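Local coordinates for protein HIAXHD3 (Humicola insolens, PDB 3ZXK) that hydrolyses alpha-L-arabinofuranosyl side chains, probably those of arabinoxylan, as a family 43 glycoside hydrolase engineered to show endo-xylanase activity too, at residues L88-S93 against N116-N121; R96-G101 against L109-G114; A400-D405 against L459-D464; R406-G411 against P494-T499. All coordinates share one frame; numbering follows the deposited sequence. Where two conformers were deposited one is given.

Contacts 1 and 2 belong to the family 43 catalytic domain, contacts 3 and 4 to the concanavalin A-like domain that follows it in the chain. In the first pair, strands 87-91 and 96-103 are neighbours in one four-stranded antiparallel sheet; the hairpin of contact 2 falls between the two segments of contact 1, and their centres lie about 11 Å apart. In the second pair, strands 396-403 and 406-415 are adjacent, the segments interleave along the chain, and the centres are about 7 Å apart. Contacts 1 and 4 are the farthest separated, with centres about 44 Å apart on opposite sides of the chain's centre. Each pair thus lies wholly within one domain, and no contact here bridges the two.

Contact 1 of 4, residues L88-S93 against N116-N121; sequences LRYRRS and NALANN
A chi1 of 174° sets Tyr90 CG trans to the backbone N and sends the ring out from strand 87-91 to the short 3-10 segment at 117-119, while Leu118 takes the less usual chi1 of 77°, with CG lying between N and the carbonyl carbon, which puts CD2 by Tyr90 OH and CD1 by Arg92. The phenol oxygen is the focus. Leu118 N donates to Tyr90 OH over 3.0 Å, a bond well bent at 137°, and the same oxygen is hydrogen-bonded to Asp95 OD1, so backbone and carboxylate together fix where the end of the ring sits. Asp95 also accepts from the backbone N of Asn116, which ties the start of the loop to the turn after strand 87-91.

Apolar atoms close round this polar point. Ala117 CB lies 3.9 Å from Tyr90 CZ, and Leu118 CB comes to 4.1 Å from Tyr90 CE2, the two side chains crossing at about a right angle. Leu118 CD2 rests near the hydroxyl, whereas CD1 lies 3.5 Å from Arg92 O. Arg92 and Leu118 run past each other in opposite directions. The arginine then folds back at chi2, and its NH1 bonds to Tyr90 O at 3.1 Å; NH2 goes to the backbone oxygen of Arg24.

Tyr90 also packs against Phe23 and Val25 of strand 21-25 and meets the Phe97 ring. A tyrosine on an outermost strand thus holds the loop that links strands 106-113 and 132-137 of its own sheet, within the five-bladed beta-propeller expected of family 43.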
loop_
_atom_site.group_PDB
_atom_site.type_symbol
_atom_site.label_atom_id
_atom_site.label_comp_id
_atom_site.label_asym_id
_atom_site.label_seq_id
_atom_site.Cartn_x
_atom_site.Cartn_y
_atom_site.Cartn_z
ATOM N N LEU A 88 2.818 -10.351 9.077
ATOM C CA LEU A 88 1.859 -10.113 10.159
ATOM C C LEU A 88 1.150 -11.415 10.478
ATOM O O LEU A 88 0.745 -12.136 9.556
ATOM C CB LEU A 88 0.786 -9.130 9.717
ATOM C CG LEU A 88 -0.322 -8.775 10.711
ATOM C CD1 LEU A 88 0.292 -7.922 11.813
ATOM C CD2 LEU A 88 -1.421 -7.969 10.036
ATOM N N ARG A 89 0.971 -11.703 11.768
ATOM C CA ARG A 89 0.125 -12.835 12.217
ATOM C C ARG A 89 -0.540 -12.480 13.525
ATOM O O ARG A 89 -0.076 -11.615 14.249
ATOM C CB ARG A 89 0.902 -14.166 12.388
ATOM C CG ARG A 89 1.516 -14.765 11.109
ATOM C CD ARG A 89 0.453 -15.405 10.217
ATOM N NE ARG A 89 0.920 -15.715 8.869
ATOM C CZ ARG A 89 1.369 -16.907 8.453
ATOM N NH1 ARG A 89 1.450 -17.976 9.265
ATOM N NH2 ARG A 89 1.757 -17.030 7.195
ATOM N N TYR A 90 -1.637 -13.160 13.823
ATOM C CA TYR A 90 -2.320 -12.970 15.095
ATOM C C TYR A 90 -2.001 -14.133 16.045
ATOM O O TYR A 90 -2.169 -15.311 15.684
ATOM C CB TYR A 90 -3.818 -12.950 14.836
ATOM C CG TYR A 90 -4.659 -12.893 16.076
ATOM C CD1 TYR A 90 -4.668 -11.758 16.902
ATOM C CD2 TYR A 90 -5.478 -13.964 16.409
ATOM C CE1 TYR A 90 -5.473 -11.706 18.043
ATOM C CE2 TYR A 90 -6.262 -13.944 17.542
ATOM C CZ TYR A 90 -6.273 -12.807 18.351
ATOM O OH TYR A 90 -7.091 -12.803 19.474
ATOM N N ARG A 91 -1.550 -13.790 17.246
ATOM C CA ARG A 91 -1.176 -14.788 18.237
ATOM C C ARG A 91 -2.351 -14.972 19.170
ATOM O O ARG A 91 -2.687 -14.071 19.937
ATOM C CB ARG A 91 0.051 -14.319 19.012
ATOM C CG ARG A 91 0.774 -15.456 19.710
ATOM C CD ARG A 91 2.015 -14.954 20.413
ATOM N NE ARG A 91 2.862 -16.093 20.790
ATOM C CZ ARG A 91 4.047 -15.978 21.380
ATOM N NH1 ARG A 91 4.533 -14.771 21.713
ATOM N NH2 ARG A 91 4.757 -17.062 21.653
ATOM N N ARG A 92 -2.969 -16.155 19.116
ATOM C CA ARG A 92 -4.130 -16.441 19.973
ATOM C C ARG A 92 -3.803 -16.435 21.464
ATOM O O ARG A 92 -4.601 -15.944 22.273
ATOM C CB ARG A 92 -4.771 -17.778 19.594
ATOM C CG ARG A 92 -5.707 -17.675 18.402
ATOM C CD ARG A 92 -5.009 -17.333 17.109
ATOM N NE ARG A 92 -5.929 -17.589 15.995
ATOM C CZ ARG A 92 -5.621 -17.407 14.722
ATOM N NH1 ARG A 92 -4.426 -16.918 14.394
ATOM N NH2 ARG A 92 -6.517 -17.694 13.788
ATOM N N SER A 93 -2.633 -16.950 21.831
ATOM C CA SER A 93 -2.340 -17.161 23.262
ATOM C C SER A 93 -2.326 -15.871 24.082
ATOM O O SER A 93 -2.700 -15.886 25.258
ATOM C CB SER A 93 -1.039 -17.923 23.449
ATOM O OG SER A 93 0.038 -17.157 22.959
ATOM N N ASN A 116 -9.698 -9.101 22.039
ATOM C CA ASN A 116 -10.311 -10.429 22.277
ATOM C C ASN A 116 -10.887 -11.027 20.986
ATOM O O ASN A 116 -11.935 -11.681 20.989
ATOM C CB ASN A 116 -11.371 -10.366 23.412
ATOM C CG ASN A 116 -11.644 -11.717 24.063
ATOM O OD1 ASN A 116 -10.797 -12.594 24.069
ATOM N ND2 ASN A 116 -12.840 -11.874 24.622
ATOM N N ALA A 117 -10.174 -10.815 19.884
ATOM C CA ALA A 117 -10.626 -11.305 18.584
ATOM C C ALA A 117 -10.880 -12.820 18.545
ATOM O O ALA A 117 -11.857 -13.247 17.951
ATOM C CB ALA A 117 -9.632 -10.911 17.513
ATOM N N LEU A 118 -10.013 -13.617 19.185
ATOM C CA LEU A 118 -10.112 -15.092 19.128
ATOM C C LEU A 118 -11.445 -15.576 19.653
ATOM O O LEU A 118 -11.879 -16.684 19.307
ATOM C CB LEU A 118 -8.986 -15.784 19.914
ATOM C CG LEU A 118 -9.049 -15.853 21.449
ATOM C CD1 LEU A 118 -8.011 -16.846 21.978
ATOM C CD2 LEU A 118 -8.895 -14.460 22.085
ATOM N N ALA A 119 -12.082 -14.739 20.470
ATOM C CA ALA A 119 -13.347 -15.071 21.139
ATOM C C ALA A 119 -14.575 -14.445 20.476
ATOM O O ALA A 119 -15.708 -14.714 20.878
ATOM C CB ALA A 119 -13.286 -14.657 22.609
ATOM N N ASN A 120 -14.349 -13.595 19.480
ATOM C CA ASN A 120 -15.430 -12.857 18.821
ATOM C C ASN A 120 -15.365 -13.087 17.317
ATOM O O ASN A 120 -15.524 -12.148 16.530
ATOM C CB ASN A 120 -15.333 -11.361 19.116
ATOM C CG ASN A 120 -15.633 -11.030 20.563
ATOM O OD1 ASN A 120 -16.790 -10.983 20.957
ATOM N ND2 ASN A 120 -14.594 -10.797 21.358
ATOM N N ASN A 121 -15.098 -14.342 16.937
ATOM C CA ASN A 121 -15.029 -14.782 15.529
ATOM C C ASN A 121 -14.123 -13.923 14.669
ATOM O O ASN A 121 -14.347 -13.753 13.464
ATOM C CB ASN A 121 -16.423 -14.852 14.919
ATOM C CG ASN A 121 -17.371 -15.679 15.751
ATOM O OD1 ASN A 121 -18.387 -15.180 16.204
ATOM N ND2 ASN A 121 -17.021 -16.935 15.981
#

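Contact 2 of 4, residues R96-G101 against L109-G114; sequences RFYWYG and LWTSPG
Leu109, Arg96 and Phe97 bury the most surface where strands 96-103 and 106-113 pair as an antiparallel hairpin. Leu109 lays CD1 over the centre of the Tyr100 ring, 3.7 Å from its centroid and 12° off the normal, a CH-pi contact; the same methyl touches Tyr98 CD2. Thr111 CG2 sits over a face of the Tyr98 ring, nearer its rim, so both tyrosines gain aliphatic cover from the partner strand.

Arg96 begins extended and bends at chi3 (-59°), which turns its guanidinium toward the partner strand: in the conformer described NH1 donates to Thr111 OG1 over 3.1 Å, the oxygen lying 18° out of the guanidinium plane. Thr111 OG1 is also bonded to Thr134 OG1 of the next strand.

On the other face of the sheet Phe97 presents its ring edge to Gly114, with CE1 3.8 Å from Gly114 CA, and Trp99 CE3 and Trp110 CD1 touch, the rings set obliquely. Beneath all this run paired backbone bonds, Phe97 with Ser112 and Trp99 with Trp110. The chemistry implies a hairpin held by regular backbone pairing and aromatic burial, with its one cross-strand side-chain hydrogen bond, in that conformer, at the partly exposed Arg96 end.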
loop_
_atom_site.group_PDB
_atom_site.type_symbol
_atom_site.label_atom_id
_atom_site.label_comp_id
_atom_site.label_asym_id
_atom_site.label_seq_id
_atom_site.Cartn_x
_atom_site.Cartn_y
_atom_site.Cartn_z
ATOM N N ARG A 96 -2.750 -10.918 20.539
ATOM C CA ARG A 96 -1.861 -9.872 20.067
ATOM C C ARG A 96 -1.475 -10.093 18.609
ATOM O O ARG A 96 -1.107 -11.218 18.206
ATOM C CB ARG A 96 -0.611 -9.825 20.961
ATOM C CG ARG A 96 0.412 -8.762 20.587
ATOM C CD ARG A 96 1.405 -8.536 21.722
ATOM N NE ARG A 96 0.721 -8.112 22.943
ATOM C CZ ARG A 96 0.428 -6.857 23.271
ATOM N NH1 ARG A 96 0.788 -5.836 22.486
ATOM N NH2 ARG A 96 -0.207 -6.618 24.410
ATOM N N PHE A 97 -1.541 -9.027 17.821
ATOM C CA PHE A 97 -1.002 -9.053 16.447
ATOM C C PHE A 97 0.482 -8.679 16.431
ATOM O O PHE A 97 0.894 -7.733 17.122
ATOM C CB PHE A 97 -1.756 -8.061 15.564
ATOM C CG PHE A 97 -3.174 -8.468 15.222
ATOM C CD1 PHE A 97 -4.230 -8.133 16.081
ATOM C CD2 PHE A 97 -3.473 -9.112 14.016
ATOM C CE1 PHE A 97 -5.544 -8.481 15.756
ATOM C CE2 PHE A 97 -4.794 -9.469 13.697
ATOM C CZ PHE A 97 -5.822 -9.146 14.564
ATOM N N TYR A 98 1.269 -9.438 15.670
ATOM C CA TYR A 98 2.698 -9.191 15.526
ATOM C C TYR A 98 3.043 -8.856 14.071
ATOM O O TYR A 98 2.877 -9.699 13.169
ATOM C CB TYR A 98 3.541 -10.403 15.918
ATOM C CG TYR A 98 3.538 -10.782 17.384
ATOM C CD1 TYR A 98 2.370 -11.244 18.015
ATOM C CD2 TYR A 98 4.704 -10.710 18.143
ATOM C CE1 TYR A 98 2.361 -11.597 19.362
ATOM C CE2 TYR A 98 4.702 -11.085 19.491
ATOM C CZ TYR A 98 3.523 -11.507 20.107
ATOM O OH TYR A 98 3.541 -11.898 21.424
ATOM N N TRP A 99 3.644 -7.694 13.870
ATOM C CA TRP A 99 4.123 -7.258 12.557
ATOM C C TRP A 99 5.635 -7.193 12.608
ATOM O O TRP A 99 6.188 -6.510 13.468
ATOM C CB TRP A 99 3.542 -5.861 12.206
ATOM C CG TRP A 99 4.066 -5.354 10.875
ATOM C CD1 TRP A 99 3.536 -5.622 9.628
ATOM C CD2 TRP A 99 5.275 -4.582 10.628
ATOM N NE1 TRP A 99 4.307 -5.065 8.634
ATOM C CE2 TRP A 99 5.373 -4.418 9.178
ATOM C CE3 TRP A 99 6.247 -4.010 11.435
ATOM C CZ2 TRP A 99 6.400 -3.695 8.584
ATOM C CZ3 TRP A 99 7.292 -3.302 10.821
ATOM C CH2 TRP A 99 7.362 -3.143 9.427
ATOM N N TYR A 100 6.310 -7.893 11.703
ATOM C CA TYR A 100 7.765 -7.741 11.632
ATOM C C TYR A 100 8.102 -7.234 10.235
ATOM O O TYR A 100 7.537 -7.735 9.245
ATOM C CB TYR A 100 8.490 -9.074 11.805
ATOM C CG TYR A 100 8.371 -9.748 13.148
ATOM C CD1 TYR A 100 7.252 -10.529 13.474
ATOM C CD2 TYR A 100 9.405 -9.626 14.101
ATOM C CE1 TYR A 100 7.161 -11.161 14.719
ATOM C CE2 TYR A 100 9.316 -10.255 15.345
ATOM C CZ TYR A 100 8.195 -11.020 15.638
ATOM O OH TYR A 100 8.082 -11.648 16.862
ATOM N N GLY A 101 9.088 -6.348 10.166
ATOM C CA GLY A 101 9.605 -5.925 8.856
ATOM C C GLY A 101 11.051 -5.485 8.970
ATOM O O GLY A 101 11.390 -4.740 9.897
ATOM N N LEU A 109 9.715 -4.960 15.236
ATOM C CA LEU A 109 8.471 -5.588 15.634
ATOM C C LEU A 109 7.524 -4.543 16.185
ATOM O O LEU A 109 7.875 -3.817 17.111
ATOM C CB LEU A 109 8.714 -6.635 16.726
ATOM C CG LEU A 109 7.463 -7.160 17.405
ATOM C CD1 LEU A 109 6.526 -7.837 16.403
ATOM C CD2 LEU A 109 7.883 -8.113 18.522
ATOM N N TRP A 110 6.334 -4.472 15.591
ATOM C CA TRP A 110 5.250 -3.649 16.103
ATOM C C TRP A 110 4.102 -4.550 16.461
ATOM O O TRP A 110 3.808 -5.507 15.714
ATOM C CB TRP A 110 4.794 -2.662 15.040
ATOM C CG TRP A 110 5.674 -1.450 14.883
ATOM C CD1 TRP A 110 6.929 -1.360 14.256
ATOM C CD2 TRP A 110 5.369 -0.106 15.369
ATOM N NE1 TRP A 110 7.398 -0.074 14.308
ATOM C CE2 TRP A 110 6.489 0.739 14.980
ATOM C CE3 TRP A 110 4.305 0.459 16.072
ATOM C CZ2 TRP A 110 6.524 2.102 15.288
ATOM C CZ3 TRP A 110 4.345 1.824 16.385
ATOM C CH2 TRP A 110 5.425 2.632 15.988
ATOM N N THR A 111 3.484 -4.327 17.628
ATOM C CA THR A 111 2.370 -5.194 18.036
ATOM C C THR A 111 1.156 -4.385 18.450
ATOM O O THR A 111 1.271 -3.232 18.831
ATOM C CB THR A 111 2.728 -6.149 19.199
ATOM O OG1 THR A 111 3.051 -5.375 20.348
ATOM C CG2 THR A 111 3.927 -7.061 18.840
ATOM N N SER A 112 -0.009 -5.016 18.391
ATOM C CA SER A 112 -1.245 -4.430 18.896
ATOM C C SER A 112 -2.085 -5.499 19.569
ATOM O O SER A 112 -2.146 -6.623 19.084
ATOM C CB SER A 112 -2.070 -3.832 17.738
ATOM O OG SER A 112 -3.361 -3.396 18.205
ATOM N N PRO A 113 -2.806 -5.133 20.643
ATOM C CA PRO A 113 -3.799 -6.080 21.155
ATOM C C PRO A 113 -4.909 -6.308 20.112
ATOM O O PRO A 113 -5.078 -5.496 19.199
ATOM C CB PRO A 113 -4.353 -5.347 22.386
ATOM C CG PRO A 113 -4.226 -3.908 22.057
ATOM C CD PRO A 113 -2.878 -3.838 21.359
ATOM N N GLY A 114 -5.643 -7.414 20.245
ATOM C CA GLY A 114 -6.713 -7.769 19.312
ATOM C C GLY A 114 -8.128 -7.614 19.805
ATOM O O GLY A 114 -9.065 -8.058 19.136
#

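Contact 3 of 4, residues A400-D405 against L459-D464; sequences AVLFRD and LRIDAD
Strand segments 400-403 and 459-464 run in nearly the same direction, their axes 23° apart and 7.5 Å away at closest approach, and no hydrogen bond joins them: they belong to different sheets laid face to face. Ala400 and Ile461 do most of the work. Ala400 CB points at the other strand and stands 3.9 Å from Leu459 CB, a close fit that a small methyl allows. Ile461 holds CG1 anti to its carbonyl carbon (chi1 -60°) and carries CD1 over the backbone of the facing strand, 3.9 Å from Ala400 CB and 3.5 Å from Val401 O. Its other branch, CG2, meets Leu402 CD1 at 4.3 Å, and that leucine methyl also reaches Ala463 CB. The side chains that meet are all aliphatic, with Ile461 CD1 lying on the Val401 backbone as well.

Phe385 beside Ala400, Phe510 beside Ile461 and Ala463, and Thr477 beside Leu402 continue the buried layer. On the opposite side of strand 457-464 Arg460 grips Asp462 side-on, NE to OD1 and NH2 to OD2 (2.8 Å), and makes cation-pi contacts with Tyr480 and Tyr489. Two antiparallel sheets packed face to face through apolar side chains form the concanavalin A-like beta-sandwich.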
loop_
_atom_site.group_PDB
_atom_site.type_symbol
_atom_site.label_atom_id
_atom_site.label_comp_id
_atom_site.label_asym_id
_atom_site.label_seq_id
_atom_site.Cartn_x
_atom_site.Cartn_y
_atom_site.Cartn_z
ATOM N N ALA A 400 -3.369 19.686 -6.063
ATOM C CA ALA A 400 -3.688 18.293 -6.224
ATOM C C ALA A 400 -2.691 17.659 -7.193
ATOM O O ALA A 400 -2.568 18.078 -8.343
ATOM C CB ALA A 400 -5.131 18.118 -6.713
ATOM N N VAL A 401 -1.938 16.687 -6.690
ATOM C CA VAL A 401 -0.876 16.073 -7.421
ATOM C C VAL A 401 -1.175 14.617 -7.761
ATOM O O VAL A 401 -1.748 13.848 -6.955
ATOM C CB VAL A 401 0.470 16.232 -6.654
ATOM C CG1 VAL A 401 0.379 15.626 -5.217
ATOM C CG2 VAL A 401 1.664 15.652 -7.451
ATOM N N LEU A 402 -0.804 14.262 -8.989
ATOM C CA LEU A 402 -0.712 12.882 -9.439
ATOM C C LEU A 402 0.714 12.483 -9.066
ATOM O O LEU A 402 1.683 12.892 -9.742
ATOM C CB LEU A 402 -0.938 12.820 -10.948
ATOM C CG LEU A 402 -0.827 11.367 -11.407
ATOM C CD1 LEU A 402 -2.071 10.564 -11.058
ATOM C CD2 LEU A 402 -0.599 11.283 -12.893
ATOM N N PHE A 403 0.846 11.764 -7.942
ATOM C CA PHE A 403 2.129 11.661 -7.266
ATOM C C PHE A 403 2.826 10.332 -7.506
ATOM O O PHE A 403 2.279 9.275 -7.258
ATOM C CB PHE A 403 1.950 11.897 -5.743
ATOM C CG PHE A 403 3.257 12.054 -5.009
ATOM C CD1 PHE A 403 3.960 13.271 -5.036
ATOM C CD2 PHE A 403 3.801 10.986 -4.299
ATOM C CE1 PHE A 403 5.189 13.395 -4.371
ATOM C CE2 PHE A 403 5.030 11.106 -3.642
ATOM C CZ PHE A 403 5.721 12.312 -3.673
ATOM N N ARG A 404 4.060 10.424 -7.974
ATOM C CA ARG A 404 4.970 9.300 -8.147
ATOM C C ARG A 404 6.308 9.915 -8.583
ATOM O O ARG A 404 6.504 11.141 -8.523
ATOM C CB ARG A 404 4.437 8.288 -9.170
ATOM C CG ARG A 404 4.889 6.869 -8.910
ATOM C CD ARG A 404 4.636 5.955 -10.098
ATOM N NE ARG A 404 4.982 4.561 -9.829
ATOM C CZ ARG A 404 5.974 3.876 -10.412
ATOM N NH1 ARG A 404 6.817 4.451 -11.270
ATOM N NH2 ARG A 404 6.124 2.583 -10.137
ATOM N N ASP A 405 7.224 9.072 -9.056
ATOM C CA ASP A 405 8.538 9.542 -9.516
ATOM C C ASP A 405 8.494 10.366 -10.823
ATOM O O ASP A 405 9.443 11.076 -11.107
ATOM C CB ASP A 405 9.515 8.374 -9.681
ATOM C CG ASP A 405 9.015 7.302 -10.635
ATOM O OD1 ASP A 405 7.789 7.078 -10.727
ATOM O OD2 ASP A 405 9.873 6.664 -11.271
ATOM N N LEU A 459 -10.317 21.027 -7.253
ATOM C CA LEU A 459 -9.243 20.565 -8.104
ATOM C C LEU A 459 -9.445 19.088 -8.415
ATOM O O LEU A 459 -9.521 18.254 -7.493
ATOM C CB LEU A 459 -7.887 20.796 -7.426
ATOM C CG LEU A 459 -7.535 22.267 -7.164
ATOM C CD1 LEU A 459 -6.217 22.363 -6.390
ATOM C CD2 LEU A 459 -7.496 23.081 -8.477
ATOM N N ARG A 460 -9.446 18.767 -9.699
ATOM C CA ARG A 460 -9.810 17.444 -10.172
ATOM C C ARG A 460 -8.744 16.782 -11.022
ATOM O O ARG A 460 -8.223 17.389 -11.951
ATOM C CB ARG A 460 -11.127 17.557 -10.964
ATOM C CG ARG A 460 -11.612 16.292 -11.684
ATOM C CD ARG A 460 -13.018 16.459 -12.246
ATOM N NE ARG A 460 -13.109 15.731 -13.508
ATOM C CZ ARG A 460 -13.987 15.999 -14.470
ATOM N NH1 ARG A 460 -14.907 16.935 -14.287
ATOM N NH2 ARG A 460 -13.965 15.297 -15.595
ATOM N N ILE A 461 -8.457 15.523 -10.708
ATOM C CA ILE A 461 -7.463 14.726 -11.441
ATOM C C ILE A 461 -8.182 13.508 -12.027
ATOM O O ILE A 461 -8.707 12.667 -11.276
ATOM C CB ILE A 461 -6.319 14.235 -10.519
ATOM C CG1 ILE A 461 -5.547 15.389 -9.852
ATOM C CG2 ILE A 461 -5.333 13.353 -11.281
ATOM C CD1 ILE A 461 -4.547 14.928 -8.808
ATOM N N ASP A 462 -8.197 13.378 -13.347
ATOM C CA ASP A 462 -8.837 12.187 -13.977
ATOM C C ASP A 462 -7.697 11.280 -14.425
ATOM O O ASP A 462 -7.025 11.564 -15.420
ATOM C CB ASP A 462 -9.702 12.560 -15.202
ATOM C CG ASP A 462 -11.031 13.204 -14.838
ATOM O OD1 ASP A 462 -11.206 13.590 -13.661
ATOM O OD2 ASP A 462 -11.893 13.350 -15.756
ATOM N N ALA A 463 -7.490 10.187 -13.692
ATOM C CA ALA A 463 -6.376 9.285 -13.945
ATOM C C ALA A 463 -6.779 7.987 -14.611
ATOM O O ALA A 463 -7.718 7.330 -14.214
ATOM C CB ALA A 463 -5.682 8.948 -12.639
ATOM N N ASP A 464 -6.015 7.587 -15.603
ATOM C CA ASP A 464 -6.221 6.284 -16.216
ATOM C C ASP A 464 -5.074 5.385 -15.783
ATOM O O ASP A 464 -3.899 5.661 -16.118
ATOM C CB ASP A 464 -6.241 6.434 -17.748
ATOM C CG ASP A 464 -6.503 5.107 -18.471
ATOM O OD1 ASP A 464 -6.763 4.113 -17.783
ATOM O OD2 ASP A 464 -6.443 5.055 -19.715
#

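Contact 4 of 4, residues R406-G411 against P494-T499; sequences RAAYIG and PAFAMT
Two sheets of the concanavalin A-like beta-sandwich meet here, where the start of strand 406-415 faces the end of strand 490-497 and the loop beyond it; the touching parts run nearly antiparallel, 161° apart. The apolar part belongs to Phe496. With CG anti to N its ring reaches across to the facing sheet, and Ala408 CB lies over one face, 3.7 Å from the centroid and 15° off the normal, in a CH-pi contact. The ring's edge meets the backbone instead: Phe496 CZ is 3.4 Å from Arg406 O, an oxygen hydrogen-bonded to Tyr508 OH. Leu402 of the neighbouring strand packs on the same phenylalanine.

The polar part belongs to Arg406. Its CD passes 3.8 Å from Phe496 CZ; beyond it the chain bends at chi3 (-75°), which turns the guanidinium toward Ala497 and Thr499, nearly perpendicular to the ring. Thr499 N sits over one guanidinium face, and Thr499 CB lies 3.8 Å from Arg406 NH2. NH1 also forms a salt bridge with Glu474.

A single hydrogen bond crosses between the segments: Arg406 NH1 donates to Ala497 O over 2.8 Å, with the oxygen in the guanidinium plane but the nitrogen standing well above the carbonyl plane.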
loop_
_atom_site.group_PDB
_atom_site.type_symbol
_atom_site.label_atom_id
_atom_site.label_comp_id
_atom_site.label_asym_id
_atom_site.label_seq_id
_atom_site.Cartn_x
_atom_site.Cartn_y
_atom_site.Cartn_z
ATOM N N ARG A 406 7.428 10.238 -11.614
ATOM C CA ARG A 406 7.131 11.181 -12.716
ATOM C C ARG A 406 5.765 11.749 -12.417
ATOM O O ARG A 406 4.766 11.045 -12.500
ATOM C CB ARG A 406 7.102 10.479 -14.077
ATOM C CG ARG A 406 7.103 11.457 -15.254
ATOM C CD ARG A 406 6.431 10.883 -16.479
ATOM N NE ARG A 406 7.318 9.907 -17.112
ATOM C CZ ARG A 406 6.982 9.150 -18.145
ATOM N NH1 ARG A 406 5.774 9.288 -18.701
ATOM N NH2 ARG A 406 7.862 8.284 -18.631
ATOM N N ALA A 407 5.716 13.026 -12.059
ATOM C CA ALA A 407 4.508 13.609 -11.469
ATOM C C ALA A 407 4.012 14.870 -12.194
ATOM O O ALA A 407 4.734 15.501 -12.940
ATOM C CB ALA A 407 4.773 13.907 -10.002
ATOM N N ALA A 408 2.778 15.275 -11.909
ATOM C CA ALA A 408 2.200 16.510 -12.441
ATOM C C ALA A 408 1.145 16.920 -11.454
ATOM O O ALA A 408 0.630 16.076 -10.693
ATOM C CB ALA A 408 1.558 16.291 -13.823
ATOM N N TYR A 409 0.785 18.198 -11.479
ATOM C CA TYR A 409 -0.237 18.702 -10.589
ATOM C C TYR A 409 -1.018 19.868 -11.167
ATOM O O TYR A 409 -0.562 20.505 -12.123
ATOM C CB TYR A 409 0.334 19.071 -9.228
ATOM C CG TYR A 409 1.259 20.273 -9.090
ATOM C CD1 TYR A 409 0.764 21.600 -9.178
ATOM C CD2 TYR A 409 2.607 20.104 -8.764
ATOM C CE1 TYR A 409 1.590 22.699 -8.966
ATOM C CE2 TYR A 409 3.446 21.190 -8.541
ATOM C CZ TYR A 409 2.929 22.489 -8.668
ATOM O OH TYR A 409 3.699 23.582 -8.409
ATOM N N ILE A 410 -2.208 20.100 -10.604
ATOM C CA ILE A 410 -2.941 21.330 -10.845
ATOM C C ILE A 410 -3.055 21.991 -9.466
ATOM O O ILE A 410 -3.303 21.313 -8.447
ATOM C CB ILE A 410 -4.323 21.093 -11.493
ATOM C CG1 ILE A 410 -4.950 22.443 -11.878
ATOM C CG2 ILE A 410 -5.222 20.244 -10.591
ATOM C CD1 ILE A 410 -6.163 22.315 -12.775
ATOM N N GLY A 411 -2.821 23.291 -9.397
ATOM C CA GLY A 411 -2.799 23.926 -8.089
ATOM C C GLY A 411 -2.832 25.416 -8.170
ATOM O O GLY A 411 -3.159 26.000 -9.218
ATOM N N PRO A 494 -1.879 20.170 -20.793
ATOM C CA PRO A 494 -1.815 18.978 -21.652
ATOM C C PRO A 494 -2.256 17.712 -20.911
ATOM O O PRO A 494 -2.395 17.734 -19.679
ATOM C CB PRO A 494 -0.333 18.914 -22.034
ATOM C CG PRO A 494 0.381 19.567 -20.903
ATOM C CD PRO A 494 -0.532 20.628 -20.378
ATOM N N ALA A 495 -2.485 16.620 -21.649
ATOM C CA ALA A 495 -2.682 15.315 -21.012
ATOM C C ALA A 495 -1.311 14.824 -20.580
ATOM O O ALA A 495 -0.342 14.894 -21.351
ATOM C CB ALA A 495 -3.317 14.323 -21.976
ATOM N N PHE A 496 -1.210 14.338 -19.357
ATOM C CA PHE A 496 0.088 13.978 -18.803
ATOM C C PHE A 496 0.327 12.483 -18.956
ATOM O O PHE A 496 -0.479 11.679 -18.483
ATOM C CB PHE A 496 0.154 14.405 -17.334
ATOM C CG PHE A 496 1.322 13.831 -16.575
ATOM C CD1 PHE A 496 2.609 14.362 -16.723
ATOM C CD2 PHE A 496 1.135 12.763 -15.704
ATOM C CE1 PHE A 496 3.675 13.837 -15.997
ATOM C CE2 PHE A 496 2.203 12.222 -15.005
ATOM C CZ PHE A 496 3.465 12.761 -15.149
ATOM N N ALA A 497 1.433 12.132 -19.619
ATOM C CA ALA A 497 1.804 10.751 -19.854
ATOM C C ALA A 497 2.471 10.161 -18.601
ATOM O O ALA A 497 3.428 10.726 -18.047
ATOM C CB ALA A 497 2.745 10.646 -21.044
ATOM N N MET A 498 1.988 8.999 -18.197
ATOM C CA MET A 498 2.400 8.366 -16.936
ATOM C C MET A 498 3.426 7.280 -17.160
ATOM O O MET A 498 3.346 6.525 -18.145
ATOM C CB MET A 498 1.186 7.787 -16.239
ATOM C CG MET A 498 0.106 8.826 -16.007
ATOM S SD MET A 498 -1.538 8.096 -15.940
ATOM C CE MET A 498 -1.331 7.163 -14.428
ATOM N N THR A 499 4.402 7.163 -16.250
ATOM C CA THR A 499 5.404 6.094 -16.403
ATOM C C THR A 499 4.859 4.678 -16.126
ATOM O O THR A 499 4.014 4.499 -15.243
ATOM C CB THR A 499 6.661 6.351 -15.550
ATOM O OG1 THR A 499 7.645 5.364 -15.884
ATOM C CG2 THR A 499 6.325 6.315 -14.062
#